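Local coordinates for hypothetical protein (Streptococcus pneumoniae, PDB 2HIY) that is of unknown function, a conserved bacterial protein of the DUF1697 family whose chain forms two four-stranded antiparallel sheets with helices, at residues D[92-95]-D[96-100]; D[124-127]-D[128-131]. One frame throughout, in Å; residues are numbered along the deposited sequence. Where two conformers were deposited one is given.

Contact 1: D[92-95]-D[96-100]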
loop_
_atom_site.group_PDB
_atom_site.type_symbol
_atom_site.label_atom_id
_atom_site.label_comp_id
_atom_site.label_asym_id
_atom_site.label_seq_id
_atom_site.Cartn_x
_atom_site.Cartn_y
_atom_site.Cartn_z
ATOM N N LEU D 92 -7.801 27.887 -24.479
ATOM C CA LEU D 92 -8.260 26.818 -23.605
ATOM C C LEU D 92 -9.551 26.266 -24.158
ATOM O O LEU D 92 -10.420 27.029 -24.576
ATOM C CB LEU D 92 -8.551 27.333 -22.190
ATOM C CG LEU D 92 -7.385 27.982 -21.432
ATOM C CD1 LEU D 92 -7.822 28.632 -20.110
ATOM C CD2 LEU D 92 -6.293 26.943 -21.177
ATOM N N PRO D 93 -9.712 24.943 -24.122
ATOM C CA PRO D 93 -11.011 24.382 -24.507
ATOM C C PRO D 93 -12.129 24.908 -23.593
ATOM O O PRO D 93 -11.902 25.119 -22.394
ATOM C CB PRO D 93 -10.817 22.874 -24.319
ATOM C CG PRO D 93 -9.294 22.672 -24.448
ATOM C CD PRO D 93 -8.714 23.899 -23.794
ATOM N N ALA D 94 -13.343 25.044 -24.103
ATOM C CA ALA D 94 -14.437 25.548 -23.260
ATOM C C ALA D 94 -14.711 24.584 -22.118
ATOM O O ALA D 94 -15.060 25.000 -20.993
ATOM C CB ALA D 94 -15.676 25.789 -24.091
ATOM N N TRP D 95 -14.489 23.296 -22.343
ATOM C CA TRP D 95 -14.783 22.309 -21.304
ATOM C C TRP D 95 -13.726 22.305 -20.211
ATOM O O TRP D 95 -13.949 21.757 -19.128
ATOM C CB TRP D 95 -14.951 20.920 -21.923
ATOM C CG TRP D 95 -13.834 20.496 -22.856
ATOM C CD1 TRP D 95 -13.851 20.559 -24.224
ATOM C CD2 TRP D 95 -12.588 19.897 -22.492
ATOM N NE1 TRP D 95 -12.677 20.046 -24.739
ATOM C CE2 TRP D 95 -11.894 19.641 -23.692
ATOM C CE3 TRP D 95 -11.978 19.558 -21.273
ATOM C CZ2 TRP D 95 -10.629 19.034 -23.712
ATOM C CZ3 TRP D 95 -10.718 18.960 -21.311
ATOM C CH2 TRP D 95 -10.064 18.724 -22.517
ATOM N N TRP D 96 -12.576 22.924 -20.462
ATOM C CA TRP D 96 -11.502 22.900 -19.482
ATOM C C TRP D 96 -11.875 23.624 -18.205
ATOM O O TRP D 96 -11.318 23.330 -17.140
ATOM C CB TRP D 96 -10.245 23.507 -20.105
ATOM C CG TRP D 96 -8.986 23.517 -19.268
ATOM C CD1 TRP D 96 -8.367 24.603 -18.764
ATOM C CD2 TRP D 96 -8.175 22.379 -18.945
ATOM N NE1 TRP D 96 -7.208 24.232 -18.112
ATOM C CE2 TRP D 96 -7.082 22.870 -18.184
ATOM C CE3 TRP D 96 -8.276 21.004 -19.193
ATOM C CZ2 TRP D 96 -6.060 22.036 -17.729
ATOM C CZ3 TRP D 96 -7.282 20.175 -18.708
ATOM C CH2 TRP D 96 -6.185 20.694 -17.972
ATOM N N SER D 97 -12.799 24.569 -18.267
ATOM C CA SER D 97 -13.198 25.258 -17.047
ATOM C C SER D 97 -14.372 24.596 -16.316
ATOM O O SER D 97 -14.698 24.996 -15.199
ATOM C CB SER D 97 -13.510 26.732 -17.329
ATOM O OG SER D 97 -14.572 26.841 -18.245
ATOM N N ARG D 98 -14.994 23.586 -16.931
ATOM C CA ARG D 98 -16.183 22.944 -16.365
ATOM C C ARG D 98 -15.837 21.869 -15.326
ATOM O O ARG D 98 -14.687 21.425 -15.240
ATOM C CB ARG D 98 -17.019 22.307 -17.473
ATOM C CG ARG D 98 -17.536 23.308 -18.460
ATOM C CD ARG D 98 -18.448 22.600 -19.454
ATOM N NE ARG D 98 -18.829 23.600 -20.443
ATOM C CZ ARG D 98 -18.624 23.488 -21.760
ATOM N NH1 ARG D 98 -18.165 22.351 -22.272
ATOM N NH2 ARG D 98 -18.933 24.513 -22.539
ATOM N N ASP D 99 -16.854 21.427 -14.588
ATOM C CA ASP D 99 -16.657 20.530 -13.444
ATOM C C ASP D 99 -16.593 19.059 -13.838
ATOM O O ASP D 99 -17.382 18.238 -13.368
ATOM C CB ASP D 99 -17.807 20.762 -12.460
ATOM C CG ASP D 99 -17.613 20.041 -11.136
ATOM O OD1 ASP D 99 -16.449 19.805 -10.729
ATOM O OD2 ASP D 99 -18.648 19.724 -10.508
ATOM N N LEU D 100 -15.629 18.717 -14.688
ATOM C CA LEU D 100 -15.391 17.324 -15.051
ATOM C C LEU D 100 -14.763 16.656 -13.856
ATOM O O LEU D 100 -14.070 17.308 -13.056
ATOM C CB LEU D 100 -14.407 17.265 -16.217
ATOM C CG LEU D 100 -15.038 17.460 -17.598
ATOM C CD1 LEU D 100 -15.529 18.890 -17.829
ATOM C CD2 LEU D 100 -13.993 17.109 -18.647
HETATM O O HOH W 1 -12.254 27.107 -20.565
HETATM O O HOH W 2 -16.096 27.442 -20.574
#

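Contact 2: D[124-127]-D[128-131]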
loop_
_atom_site.group_PDB
_atom_site.type_symbol
_atom_site.label_atom_id
_atom_site.label_comp_id
_atom_site.label_asym_id
_atom_site.label_seq_id
_atom_site.Cartn_x
_atom_site.Cartn_y
_atom_site.Cartn_z
ATOM N N LEU D 124 -6.037 5.885 -30.147
ATOM C CA LEU D 124 -6.744 5.319 -29.014
ATOM C C LEU D 124 -8.256 5.536 -29.155
ATOM O O LEU D 124 -8.698 6.612 -29.569
ATOM C CB LEU D 124 -6.256 5.972 -27.728
ATOM C CG LEU D 124 -4.755 5.952 -27.452
ATOM C CD1 LEU D 124 -4.478 6.697 -26.143
ATOM C CD2 LEU D 124 -4.236 4.512 -27.356
ATOM N N GLU D 125 -9.033 4.517 -28.795
ATOM C CA GLU D 125 -10.481 4.697 -28.813
ATOM C C GLU D 125 -10.955 5.355 -27.517
ATOM O O GLU D 125 -10.992 4.721 -26.471
ATOM C CB GLU D 125 -11.257 3.382 -29.084
ATOM C CG GLU D 125 -12.780 3.652 -29.244
ATOM C CD GLU D 125 -13.621 2.415 -29.548
ATOM O OE1 GLU D 125 -13.239 1.298 -29.138
ATOM O OE2 GLU D 125 -14.675 2.550 -30.199
ATOM N N LEU D 126 -11.308 6.629 -27.617
ATOM C CA LEU D 126 -11.794 7.378 -26.456
ATOM C C LEU D 126 -13.191 6.946 -26.069
ATOM O O LEU D 126 -13.997 6.559 -26.925
ATOM C CB LEU D 126 -11.774 8.853 -26.761
ATOM C CG LEU D 126 -10.432 9.413 -27.219
ATOM C CD1 LEU D 126 -10.560 10.916 -27.362
ATOM C CD2 LEU D 126 -9.281 9.051 -26.233
ATOM N N LYS D 127 -13.463 7.027 -24.778
ATOM C CA LYS D 127 -14.780 6.731 -24.229
ATOM C C LYS D 127 -15.289 7.984 -23.490
ATOM O O LYS D 127 -15.529 8.990 -24.167
ATOM C CB LYS D 127 -14.756 5.476 -23.370
ATOM C CG LYS D 127 -14.402 4.204 -24.193
ATOM C CD LYS D 127 -15.593 3.788 -25.035
ATOM C CE LYS D 127 -15.363 2.472 -25.753
ATOM N NZ LYS D 127 -16.650 2.084 -26.421
ATOM N N ASP D 128 -15.413 7.953 -22.168
ATOM C CA ASP D 128 -16.118 9.082 -21.523
ATOM C C ASP D 128 -15.104 10.177 -21.154
ATOM O O ASP D 128 -14.810 10.457 -19.988
ATOM C CB ASP D 128 -16.880 8.612 -20.298
ATOM C CG ASP D 128 -17.891 9.639 -19.794
ATOM O OD1 ASP D 128 -18.274 10.527 -20.600
ATOM O OD2 ASP D 128 -18.263 9.522 -18.598
ATOM N N GLU D 129 -14.594 10.807 -22.206
ATOM C CA GLU D 129 -13.471 11.709 -22.072
ATOM C C GLU D 129 -13.383 12.568 -23.300
ATOM O O GLU D 129 -14.004 12.271 -24.333
ATOM C CB GLU D 129 -12.168 10.898 -21.888
ATOM C CG GLU D 129 -11.759 10.123 -23.138
ATOM C CD GLU D 129 -10.923 8.921 -22.807
ATOM O OE1 GLU D 129 -9.826 9.090 -22.219
ATOM O OE2 GLU D 129 -11.367 7.790 -23.092
ATOM N N VAL D 130 -12.547 13.594 -23.193
ATOM C CA VAL D 130 -12.371 14.574 -24.242
ATOM C C VAL D 130 -10.932 15.080 -24.169
ATOM O O VAL D 130 -10.402 15.317 -23.075
ATOM C CB VAL D 130 -13.375 15.734 -24.088
ATOM C CG1 VAL D 130 -13.176 16.449 -22.745
ATOM C CG2 VAL D 130 -13.277 16.703 -25.277
ATOM N N LEU D 131 -10.283 15.235 -25.312
ATOM C CA LEU D 131 -8.926 15.765 -25.278
ATOM C C LEU D 131 -8.725 16.776 -26.386
ATOM O O LEU D 131 -9.418 16.705 -27.419
ATOM C CB LEU D 131 -7.851 14.648 -25.290
ATOM C CG LEU D 131 -7.790 13.769 -26.551
ATOM C CD1 LEU D 131 -6.818 14.341 -27.600
ATOM C CD2 LEU D 131 -7.285 12.396 -26.187
#

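Contact 1: D[92-95]-D[96-100]
Trp95 and Trp96, adjacent in a short 3-10 turn, cross obliquely, and the six-membered ring of the first meets the rim of the second: Trp95 CZ3 lies 3.8 Å from Trp96 CE3, in the plane of the Trp96 ring. The different first torsions bring them together. The Trp95 indole sits between its own backbone N and carbonyl carbon (chi1 50°) and turns back over its own backbone, toward Trp96 N, whereas the Trp96 indole stands opposite its backbone N. Pro93 CB covers one face of the Trp95 ring near its rim, and Leu92 CD2 approaches Trp96 CD1 obliquely at 3.9 Å. On the other flank of the turn the extended Arg98 chain runs back along the backbone; its guanidinium lies with one face over Ala94 O, and Arg98 NH1 reaches Trp95 CB at 3.5 Å. Two backbone bonds close the turn, Trp96 N to Pro93 O (3.0 Å) and Arg98 N to Trp95 O (3.0 Å). In one of two Ser97 conformers, a water donating to Ala94 O also bonds Ser97 OG. The turn lies in the loop between helix 82-89 and strand 102-108. Buried Trp96 makes edge-to-face contacts with Phe139 of strand 137-142 and Phe174 of helix 171-182, while Pro93 and Trp95 pack on Tyr132 of strand 129-133.

Contact 2: D[124-127]-D[128-131]
Glu129 OE2 is gripped by two backbone amides, Lys127 N at 2.8 Å and, beyond the two segments, Ala152 N. The bond from Lys127 N is almost straight (177°) and uses the anti lone pair of OE2, the one facing away from OE1. A chi1 of 68° swings the Glu129 side chain back across the bend to this amide. OE1 in turn accepts from Trp140 NE1 and Tyr153 N, so four N-H groups satisfy the buried carboxylate and would probably stabilise its negative charge. A weak return bond from Glu129 N to Lys127 O, 2.8 Å, spans the inverse gamma turn centred on Asp128. Leu126 crosses Glu129 at about a right angle, its CD2 3.8 Å from Glu129 CD, and it meets Leu131 equally steeply, with Leu126 CD1 3.8 Å from Leu131 CD2. One leucine thus lines both the carboxylate and an apolar patch. The bend leads from helix 114-122 into strand 129-133, at the edge of its sheet within the chain. Leu126 and Leu131 both pack on Trp140 of the adjacent strand 137-142, and Leu126 also touches Ala152 of helix 152-156.

Both contacts are local turns at the surface, each with one buried residue; contact 1 lies in the loop before strand 102-108, while contact 2 includes the start of strand 129-133, both strands in the same antiparallel sheet. Their chemistry differs. In contact 1 the buried residue is aromatic and inserts among other rings, with polar bonding mainly through backbone carbonyls, which also receive Lys103 NZ and water; in contact 2 it is an acid whose carboxylate ties loop, strand and helix 152-156 together through N-H groups. Their centres lie about 15 Å apart, yet they meet directly: Trp95 CZ2 packs 4.0 Å from Leu131 C. The loop of contact 1 therefore covers part of strand 129-133.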